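Local coordinates for protein CsuE (Acinetobacter baumannii, PDB 6FJY) that serves as the tip adhesin subunit of archaic chaperone-usher Csu pili, probably helping the bacterium attach during biofilm formation, and is captured here bound to its chaperone CsuC, at residues Ser13-Tyr18 with Leu178-Ile183; Ala62-Lys67 with Gly119-Asp124; Ser31-Thr36 with Trp131-Pro136. All coordinates share one frame; numbering follows the deposited sequence.

Contact 1: residues Ser13-Tyr18 with Leu178-Ile183; sequences SVPSIY and LPDCRI
Val14 and Leu178 join backbone to backbone: Leu178 N donates to Val14 O at 2.9 Å, fairly straight at 161°. Ser16 N answers with a weak, bent bond to Leu178 O (3.0 Å). This single parallel bridge, Pro15 with Leu178, ends where segment 13-18 leaves strand 9-15 for the helix 16-21, with Pro15 at the N-cap position.

The charged groups centre on Asp180. Its CG stands anti to the backbone N (chi1 -164°), which carries OD2 to the start of that helix; there Ile17 N reaches OD2 at 3.2 Å, on the anti side and slightly out of the carboxylate plane. The same oxygen makes a salt bridge with Arg182 NH1 (3.0 Å), and the guanidinium and the helix start would both be expected to favour its negative charge.

Strand 167-184 pairs with 9-15 and 119-136 in its earlier part and with 202-210 in its later part; residues 178-183 lie within the Spore Coat Protein U range, and Cys181 is disulfide-bonded to Cys210.

Carbon also packs on the charged groups. Ile17 CG2 sits over one face of the Arg182 guanidinium, offset toward its rim and 3.4 Å from NE, while Pro15 CB makes van der Waals contact with Asp180 OD2 at 3.3 Å. The apolar contact is Leu178 CD1 with Ser13 CB (4.2 Å), and Trp6 of the CsuC chain packs on both Pro15 and Leu178.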
loop_
_atom_site.group_PDB
_atom_site.type_symbol
_atom_site.label_atom_id
_atom_site.label_comp_id
_atom_site.label_asym_id
_atom_site.label_seq_id
_atom_site.Cartn_x
_atom_site.Cartn_y
_atom_site.Cartn_z
ATOM N N SER D 13 -0.064 3.062 -8.438
ATOM C CA SER D 13 0.305 3.165 -7.032
ATOM C C SER D 13 1.659 2.512 -6.796
ATOM O O SER D 13 1.935 1.432 -7.325
ATOM C CB SER D 13 -0.758 2.527 -6.132
ATOM O OG SER D 13 -1.953 3.282 -6.175
ATOM N N VAL D 14 2.500 3.177 -6.005
ATOM C CA VAL D 14 3.848 2.697 -5.713
ATOM C C VAL D 14 4.200 3.032 -4.266
ATOM O O VAL D 14 3.871 4.125 -3.783
ATOM C CB VAL D 14 4.877 3.277 -6.703
ATOM C CG1 VAL D 14 4.739 4.781 -6.828
ATOM C CG2 VAL D 14 6.312 2.903 -6.293
ATOM N N PRO D 15 4.827 2.108 -3.532
ATOM C CA PRO D 15 5.286 2.429 -2.179
ATOM C C PRO D 15 6.437 3.415 -2.215
ATOM O O PRO D 15 7.228 3.449 -3.160
ATOM C CB PRO D 15 5.731 1.072 -1.622
ATOM C CG PRO D 15 6.000 0.245 -2.823
ATOM C CD PRO D 15 4.988 0.681 -3.836
ATOM N N SER D 16 6.518 4.223 -1.155
ATOM C CA SER D 16 7.378 5.404 -1.168
ATOM C C SER D 16 8.853 5.026 -1.229
ATOM O O SER D 16 9.617 5.611 -2.007
ATOM C CB SER D 16 7.088 6.262 0.061
ATOM O OG SER D 16 7.885 7.425 0.069
ATOM N N ILE D 17 9.267 4.044 -0.424
ATOM C CA ILE D 17 10.679 3.691 -0.339
ATOM C C ILE D 17 11.144 3.022 -1.626
ATOM O O ILE D 17 12.242 3.296 -2.123
ATOM C CB ILE D 17 10.927 2.796 0.885
ATOM C CG1 ILE D 17 10.424 3.487 2.153
ATOM C CG2 ILE D 17 12.421 2.410 0.992
ATOM C CD1 ILE D 17 11.108 4.801 2.448
ATOM N N TYR D 18 10.322 2.122 -2.173
ATOM C CA TYR D 18 10.640 1.495 -3.447
ATOM C C TYR D 18 10.815 2.548 -4.531
ATOM O O TYR D 18 11.754 2.481 -5.333
ATOM C CB TYR D 18 9.538 0.496 -3.810
ATOM C CG TYR D 18 9.730 -0.259 -5.109
ATOM C CD1 TYR D 18 9.481 0.351 -6.334
ATOM C CD2 TYR D 18 10.115 -1.598 -5.109
ATOM C CE1 TYR D 18 9.637 -0.331 -7.523
ATOM C CE2 TYR D 18 10.273 -2.296 -6.300
ATOM C CZ TYR D 18 10.031 -1.653 -7.506
ATOM O OH TYR D 18 10.180 -2.321 -8.700
ATOM N N LEU D 178 2.367 5.511 -1.691
ATOM C CA LEU D 178 1.845 4.829 -0.522
ATOM C C LEU D 178 2.825 4.900 0.636
ATOM O O LEU D 178 4.039 4.907 0.430
ATOM C CB LEU D 178 1.554 3.361 -0.834
ATOM C CG LEU D 178 0.441 3.136 -1.858
ATOM C CD1 LEU D 178 0.306 1.666 -2.179
ATOM C CD2 LEU D 178 -0.853 3.681 -1.325
ATOM N N PRO D 179 2.310 4.967 1.861
ATOM C CA PRO D 179 3.182 4.831 3.031
ATOM C C PRO D 179 3.891 3.486 3.014
ATOM O O PRO D 179 3.363 2.483 2.526
ATOM C CB PRO D 179 2.215 4.941 4.214
ATOM C CG PRO D 179 1.036 5.658 3.669
ATOM C CD PRO D 179 0.913 5.222 2.240
ATOM N N ASP D 180 5.100 3.474 3.567
ATOM C CA ASP D 180 5.999 2.343 3.406
ATOM C C ASP D 180 6.937 2.258 4.603
ATOM O O ASP D 180 7.354 3.285 5.143
ATOM C CB ASP D 180 6.797 2.486 2.104
ATOM C CG ASP D 180 7.446 1.196 1.674
ATOM O OD1 ASP D 180 7.254 0.179 2.373
ATOM O OD2 ASP D 180 8.141 1.201 0.638
ATOM N N CYS D 181 7.273 1.029 5.002
ATOM C CA CYS D 181 8.149 0.795 6.143
ATOM C C CYS D 181 8.920 -0.503 5.934
ATOM O O CYS D 181 8.443 -1.424 5.266
ATOM C CB CYS D 181 7.371 0.726 7.465
ATOM S SG CYS D 181 6.650 2.280 8.056
ATOM N N ARG D 182 10.120 -0.561 6.512
ATOM C CA ARG D 182 10.946 -1.762 6.495
ATOM C C ARG D 182 11.567 -1.982 7.864
ATOM O O ARG D 182 12.003 -1.026 8.510
ATOM C CB ARG D 182 12.041 -1.660 5.450
ATOM C CG ARG D 182 11.521 -1.707 4.046
ATOM C CD ARG D 182 11.987 -0.508 3.279
ATOM N NE ARG D 182 12.391 -0.860 1.923
ATOM C CZ ARG D 182 11.543 -1.057 0.925
ATOM N NH1 ARG D 182 10.236 -0.945 1.128
ATOM N NH2 ARG D 182 12.010 -1.361 -0.274
ATOM N N ILE D 183 11.611 -3.247 8.295
ATOM C CA ILE D 183 12.137 -3.633 9.603
ATOM C C ILE D 183 13.433 -4.410 9.425
ATOM O O ILE D 183 13.543 -5.272 8.543
ATOM C CB ILE D 183 11.144 -4.491 10.409
ATOM C CG1 ILE D 183 9.704 -4.176 10.040
ATOM C CG2 ILE D 183 11.380 -4.311 11.908
ATOM C CD1 ILE D 183 8.739 -5.101 10.725
#

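Contact 2: residues Ala62-Lys67 with Gly119-Asp124; sequences AQTGEK and GVYQAD
Lys67 N lies at the edge of the Tyr121 ring, near its plane, 4.4 Å from CE2. Glu66 O comes in obliquely, 3.6 Å from the same CE2, and within its own segment Gly119 O lies at the edge, in plane. The Glu66 carboxylate is tilted 61° to the ring. Glu66 CG is anti to the carbonyl carbon (chi1 -65°) and the chain runs on extended, bringing OE2 to 3.7 Å from Tyr121 OH. Both polar ends lean on Ser117, two residues before the strand: the hydroxyl is hydrogen-bonded to Ser117 O, and Glu66 OE2 bonds Ser117 OG.

Residues 62-67 form the connection between strands 58-61 and 67-73, an antiparallel pair, and it folds over the start of strand 119-136, which itself pairs with 58-61. An ST turn shapes this connection: Glu66 N donates to Thr64 OG1 at 3.0 Å. Thr64 OG1 in turn donates to the anti lone pair of Glu66 OE2 (2.9 Å), which, with the bond to Ser117 OG, helps to hold the carboxylate beside the tyrosine.

At the far end Lys67 NZ faces Asp124 OD2 across 4.2 Å, too long for a salt bridge though the charges probably attract. Asp124 is held by Ser58 OG on OD2 and Thr60 OG1 on OD1.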
loop_
_atom_site.group_PDB
_atom_site.type_symbol
_atom_site.label_atom_id
_atom_site.label_comp_id
_atom_site.label_asym_id
_atom_site.label_seq_id
_atom_site.Cartn_x
_atom_site.Cartn_y
_atom_site.Cartn_z
ATOM N N ALA D 62 -1.671 17.839 -4.202
ATOM C CA ALA D 62 -2.473 19.045 -4.019
ATOM C C ALA D 62 -2.285 19.682 -2.649
ATOM O O ALA D 62 -2.713 20.825 -2.454
ATOM C CB ALA D 62 -3.956 18.737 -4.245
ATOM N N GLN D 63 -1.649 18.986 -1.707
ATOM C CA GLN D 63 -1.493 19.480 -0.344
ATOM C C GLN D 63 -0.099 20.046 -0.099
ATOM O O GLN D 63 0.049 21.199 0.315
ATOM C CB GLN D 63 -1.791 18.351 0.650
ATOM C CG GLN D 63 -2.807 17.343 0.150
ATOM C CD GLN D 63 -4.204 17.917 0.060
ATOM O OE1 GLN D 63 -4.833 17.893 -1.000
ATOM N NE2 GLN D 63 -4.704 18.429 1.180
ATOM N N THR D 64 0.933 19.247 -0.348
ATOM C CA THR D 64 2.283 19.654 0.009
ATOM C C THR D 64 2.937 20.534 -1.040
ATOM O O THR D 64 3.939 21.193 -0.740
ATOM C CB THR D 64 3.151 18.421 0.239
ATOM O OG1 THR D 64 3.257 17.681 -0.982
ATOM C CG2 THR D 64 2.527 17.540 1.296
ATOM N N GLY D 65 2.404 20.563 -2.256
ATOM C CA GLY D 65 3.113 21.181 -3.349
ATOM C C GLY D 65 4.290 20.383 -3.851
ATOM O O GLY D 65 4.978 20.836 -4.772
ATOM N N GLU D 66 4.554 19.217 -3.267
ATOM C CA GLU D 66 5.586 18.339 -3.790
ATOM C C GLU D 66 5.182 17.826 -5.166
ATOM O O GLU D 66 4.000 17.620 -5.455
ATOM C CB GLU D 66 5.832 17.164 -2.845
ATOM C CG GLU D 66 6.398 17.561 -1.492
ATOM C CD GLU D 66 6.447 16.401 -0.517
ATOM O OE1 GLU D 66 7.537 15.817 -0.331
ATOM O OE2 GLU D 66 5.388 16.067 0.054
ATOM N N LYS D 67 6.181 17.628 -6.021
ATOM C CA LYS D 67 5.946 17.290 -7.414
ATOM C C LYS D 67 6.824 16.118 -7.807
ATOM O O LYS D 67 8.044 16.162 -7.625
ATOM C CB LYS D 67 6.224 18.483 -8.342
ATOM C CG LYS D 67 5.447 19.746 -8.005
ATOM C CD LYS D 67 5.572 20.797 -9.105
ATOM C CE LYS D 67 4.786 22.061 -8.763
ATOM N NZ LYS D 67 4.204 22.746 -9.980
ATOM N N GLY D 119 0.769 10.301 -0.668
ATOM C CA GLY D 119 -0.345 11.137 -1.057
ATOM C C GLY D 119 -0.660 10.911 -2.519
ATOM O O GLY D 119 -0.032 10.101 -3.198
ATOM N N VAL D 120 -1.657 11.647 -2.995
ATOM C CA VAL D 120 -2.039 11.576 -4.400
ATOM C C VAL D 120 -1.300 12.661 -5.166
ATOM O O VAL D 120 -1.090 13.774 -4.667
ATOM C CB VAL D 120 -3.561 11.693 -4.576
ATOM C CG1 VAL D 120 -4.052 13.067 -4.139
ATOM C CG2 VAL D 120 -3.933 11.417 -6.014
ATOM N N TYR D 121 -0.869 12.321 -6.377
ATOM C CA TYR D 121 -0.038 13.194 -7.193
ATOM C C TYR D 121 -0.660 13.263 -8.580
ATOM O O TYR D 121 -0.591 12.297 -9.345
ATOM C CB TYR D 121 1.404 12.685 -7.231
ATOM C CG TYR D 121 2.150 12.925 -5.931
ATOM C CD1 TYR D 121 1.868 12.180 -4.795
ATOM C CD2 TYR D 121 3.131 13.899 -5.842
ATOM C CE1 TYR D 121 2.535 12.404 -3.604
ATOM C CE2 TYR D 121 3.807 14.126 -4.656
ATOM C CZ TYR D 121 3.503 13.373 -3.537
ATOM O OH TYR D 121 4.178 13.599 -2.355
ATOM N N GLN D 122 -1.275 14.403 -8.893
ATOM C CA GLN D 122 -2.067 14.566 -10.103
ATOM C C GLN D 122 -1.231 15.251 -11.173
ATOM O O GLN D 122 -0.605 16.281 -10.909
ATOM C CB GLN D 122 -3.322 15.389 -9.820
ATOM C CG GLN D 122 -4.330 15.380 -10.955
ATOM C CD GLN D 122 -4.964 14.016 -11.145
ATOM O OE1 GLN D 122 -5.257 13.603 -12.267
ATOM N NE2 GLN D 122 -5.185 13.309 -10.040
ATOM N N ALA D 123 -1.218 14.678 -12.375
ATOM C CA ALA D 123 -0.517 15.311 -13.481
ATOM C C ALA D 123 -1.057 16.722 -13.690
ATOM O O ALA D 123 -2.236 16.996 -13.466
ATOM C CB ALA D 123 -0.667 14.483 -14.760
ATOM N N ASP D 124 -0.168 17.629 -14.076
ATOM C CA ASP D 124 -0.524 19.040 -14.109
ATOM C C ASP D 124 -1.367 19.380 -15.328
ATOM O O ASP D 124 -2.140 20.341 -15.294
ATOM C CB ASP D 124 0.744 19.891 -14.061
ATOM C CG ASP D 124 1.467 19.762 -12.738
ATOM O OD1 ASP D 124 0.785 19.516 -11.727
ATOM O OD2 ASP D 124 2.705 19.897 -12.709
#

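Contact 3: residues Ser31-Thr36 with Trp131-Pro136; sequences SGLSCT and WFYSVP
Ser31 OG, lying 3.4 Å from Trp131 CH2, is held by two hydrogen bonds, one of them weak. It is bonded to Leu104 O on strand 103-110 and takes the weak but nearly straight bond from Leu33 N (3.4 Å). With chi1 at 63° the hydroxyl stands between the backbone N and the carbonyl carbon and comes obliquely to the far end of the indole.

Two residues on, past the corner of the chain at Gly32, Leu33 CB sits squarely over the six-membered ring of Trp131, 3.7 Å from its centroid and only 6° off the normal, a CH-pi contact over the face. The indole is also tied down at its other end, where NE1 bonds Ser169 OG. Leu33 CG is turned anti to the backbone N, and from there CD2 reaches on to Tyr133 CE2 (4.0 Å), approaching that ring obliquely. Further on, Cys35 SG touches Val135 CG2 at 4.0 Å; the sulfur belongs to the disulfide with Cys2.

The two strands run almost parallel, 13° apart, with axes 10.0 Å from each other, the spacing of two facing layers in the Ig-like beta sandwich rather than of neighbours in a sheet. Between these two segments the contacts are thus apolar and CH-pi, without hydrogen bonds, and Ser31 adds its hydroxyl against the indole, while Ser31 OG and Trp131 NE1 find polar partners in Leu104 and Ser169.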
loop_
_atom_site.group_PDB
_atom_site.type_symbol
_atom_site.label_atom_id
_atom_site.label_comp_id
_atom_site.label_asym_id
_atom_site.label_seq_id
_atom_site.Cartn_x
_atom_site.Cartn_y
_atom_site.Cartn_z
ATOM N N SER D 31 -3.801 4.608 -23.305
ATOM C CA SER D 31 -3.358 5.822 -23.975
ATOM C C SER D 31 -4.518 6.718 -24.377
ATOM O O SER D 31 -4.350 7.938 -24.476
ATOM C CB SER D 31 -2.554 5.451 -25.215
ATOM O OG SER D 31 -3.387 4.755 -26.131
ATOM N N GLY D 32 -5.687 6.126 -24.621
ATOM C CA GLY D 32 -6.842 6.810 -25.173
ATOM C C GLY D 32 -7.389 6.141 -26.423
ATOM O O GLY D 32 -8.577 6.283 -26.727
ATOM N N LEU D 33 -6.538 5.420 -27.148
ATOM C CA LEU D 33 -6.964 4.623 -28.290
ATOM C C LEU D 33 -7.198 3.175 -27.854
ATOM O O LEU D 33 -6.529 2.654 -26.959
ATOM C CB LEU D 33 -5.926 4.685 -29.415
ATOM C CG LEU D 33 -6.328 4.450 -30.877
ATOM C CD1 LEU D 33 -6.075 3.025 -31.299
ATOM C CD2 LEU D 33 -7.782 4.815 -31.124
ATOM N N SER D 34 -8.185 2.546 -28.482
ATOM C CA SER D 34 -8.524 1.153 -28.253
ATOM C C SER D 34 -9.144 0.595 -29.524
ATOM O O SER D 34 -9.875 1.305 -30.224
ATOM C CB SER D 34 -9.492 0.988 -27.071
ATOM O OG SER D 34 -8.835 1.185 -25.828
ATOM N N CYS D 35 -8.839 -0.671 -29.821
ATOM C CA CYS D 35 -9.351 -1.350 -31.008
ATOM C C CYS D 35 -9.682 -2.798 -30.668
ATOM O O CYS D 35 -8.827 -3.529 -30.159
ATOM C CB CYS D 35 -8.339 -1.295 -32.156
ATOM S SG CYS D 35 -7.990 0.341 -32.806
ATOM N N THR D 36 -10.928 -3.195 -30.935
ATOM C CA THR D 36 -11.391 -4.573 -30.862
ATOM C C THR D 36 -11.872 -5.012 -32.243
ATOM O O THR D 36 -12.339 -4.195 -33.042
ATOM C CB THR D 36 -12.536 -4.744 -29.854
ATOM O OG1 THR D 36 -13.640 -3.916 -30.242
ATOM C CG2 THR D 36 -12.089 -4.373 -28.448
ATOM N N TRP D 131 -5.217 11.057 -32.793
ATOM C CA TRP D 131 -4.905 9.797 -33.446
ATOM C C TRP D 131 -5.386 9.820 -34.889
ATOM O O TRP D 131 -6.477 10.319 -35.186
ATOM C CB TRP D 131 -5.563 8.627 -32.716
ATOM C CG TRP D 131 -5.337 8.633 -31.242
ATOM C CD1 TRP D 131 -6.074 9.284 -30.305
ATOM C CD2 TRP D 131 -4.302 7.946 -30.537
ATOM N NE1 TRP D 131 -5.564 9.051 -29.055
ATOM C CE2 TRP D 131 -4.475 8.226 -29.169
ATOM C CE3 TRP D 131 -3.251 7.111 -30.930
ATOM C CZ2 TRP D 131 -3.628 7.707 -28.190
ATOM C CZ3 TRP D 131 -2.414 6.595 -29.954
ATOM C CH2 TRP D 131 -2.605 6.899 -28.604
ATOM N N PHE D 132 -4.563 9.270 -35.775
ATOM C CA PHE D 132 -4.898 9.058 -37.177
ATOM C C PHE D 132 -4.643 7.579 -37.444
ATOM O O PHE D 132 -3.489 7.138 -37.443
ATOM C CB PHE D 132 -4.048 9.943 -38.096
ATOM C CG PHE D 132 -4.045 11.410 -37.723
ATOM C CD1 PHE D 132 -3.271 11.879 -36.669
ATOM C CD2 PHE D 132 -4.791 12.324 -38.454
ATOM C CE1 PHE D 132 -3.260 13.233 -36.334
ATOM C CE2 PHE D 132 -4.783 13.680 -38.135
ATOM C CZ PHE D 132 -4.016 14.136 -37.075
ATOM N N TYR D 133 -5.709 6.803 -37.646
ATOM C CA TYR D 133 -5.565 5.356 -37.729
ATOM C C TYR D 133 -6.404 4.779 -38.861
ATOM O O TYR D 133 -7.431 5.340 -39.252
ATOM C CB TYR D 133 -5.953 4.666 -36.407
ATOM C CG TYR D 133 -7.356 4.965 -35.934
ATOM C CD1 TYR D 133 -8.430 4.169 -36.328
ATOM C CD2 TYR D 133 -7.609 6.035 -35.088
ATOM C CE1 TYR D 133 -9.710 4.436 -35.896
ATOM C CE2 TYR D 133 -8.895 6.312 -34.648
ATOM C CZ TYR D 133 -9.940 5.516 -35.059
ATOM O OH TYR D 133 -11.215 5.798 -34.623
ATOM N N SER D 134 -5.938 3.641 -39.381
ATOM C CA SER D 134 -6.712 2.794 -40.290
ATOM C C SER D 134 -6.316 1.351 -39.997
ATOM O O SER D 134 -5.275 0.877 -40.465
ATOM C CB SER D 134 -6.470 3.141 -41.748
ATOM O OG SER D 134 -7.233 2.289 -42.578
ATOM N N VAL D 135 -7.154 0.663 -39.236
ATOM C CA VAL D 135 -6.849 -0.655 -38.688
ATOM C C VAL D 135 -7.674 -1.692 -39.438
ATOM O O VAL D 135 -8.892 -1.519 -39.567
ATOM C CB VAL D 135 -7.141 -0.725 -37.179
ATOM C CG1 VAL D 135 -6.659 -2.055 -36.616
ATOM C CG2 VAL D 135 -6.493 0.455 -36.467
ATOM N N PRO D 136 -7.066 -2.769 -39.927
ATOM C CA PRO D 136 -7.841 -3.825 -40.581
ATOM C C PRO D 136 -8.697 -4.583 -39.579
ATOM O O PRO D 136 -8.309 -4.798 -38.431
ATOM C CB PRO D 136 -6.764 -4.727 -41.197
ATOM C CG PRO D 136 -5.544 -4.469 -40.374
ATOM C CD PRO D 136 -5.617 -3.042 -39.937
#

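Strand 119-136 is the common thread: contact 2 uses its start and contact 3 its end, their centres about 31 Å apart. Contact 1 reaches the same strand indirectly, because its partner 167-184 is the neighbour of 119-136 in the sheet. Contacts 1 and 2 are close, with nearest atoms about 5 Å apart and centres about 17 Å apart, and both are brushed by CsuC, through Trp6 and Leu4 of that chain at the first and Ile229 at the second. Contact 3 lies about 36 Å from contact 1 between centres, in the sandwich interior, with no chaperone residue touching it. The residues of contacts 2 and 3 all fall between Tyr18 and Leu178 in sequence.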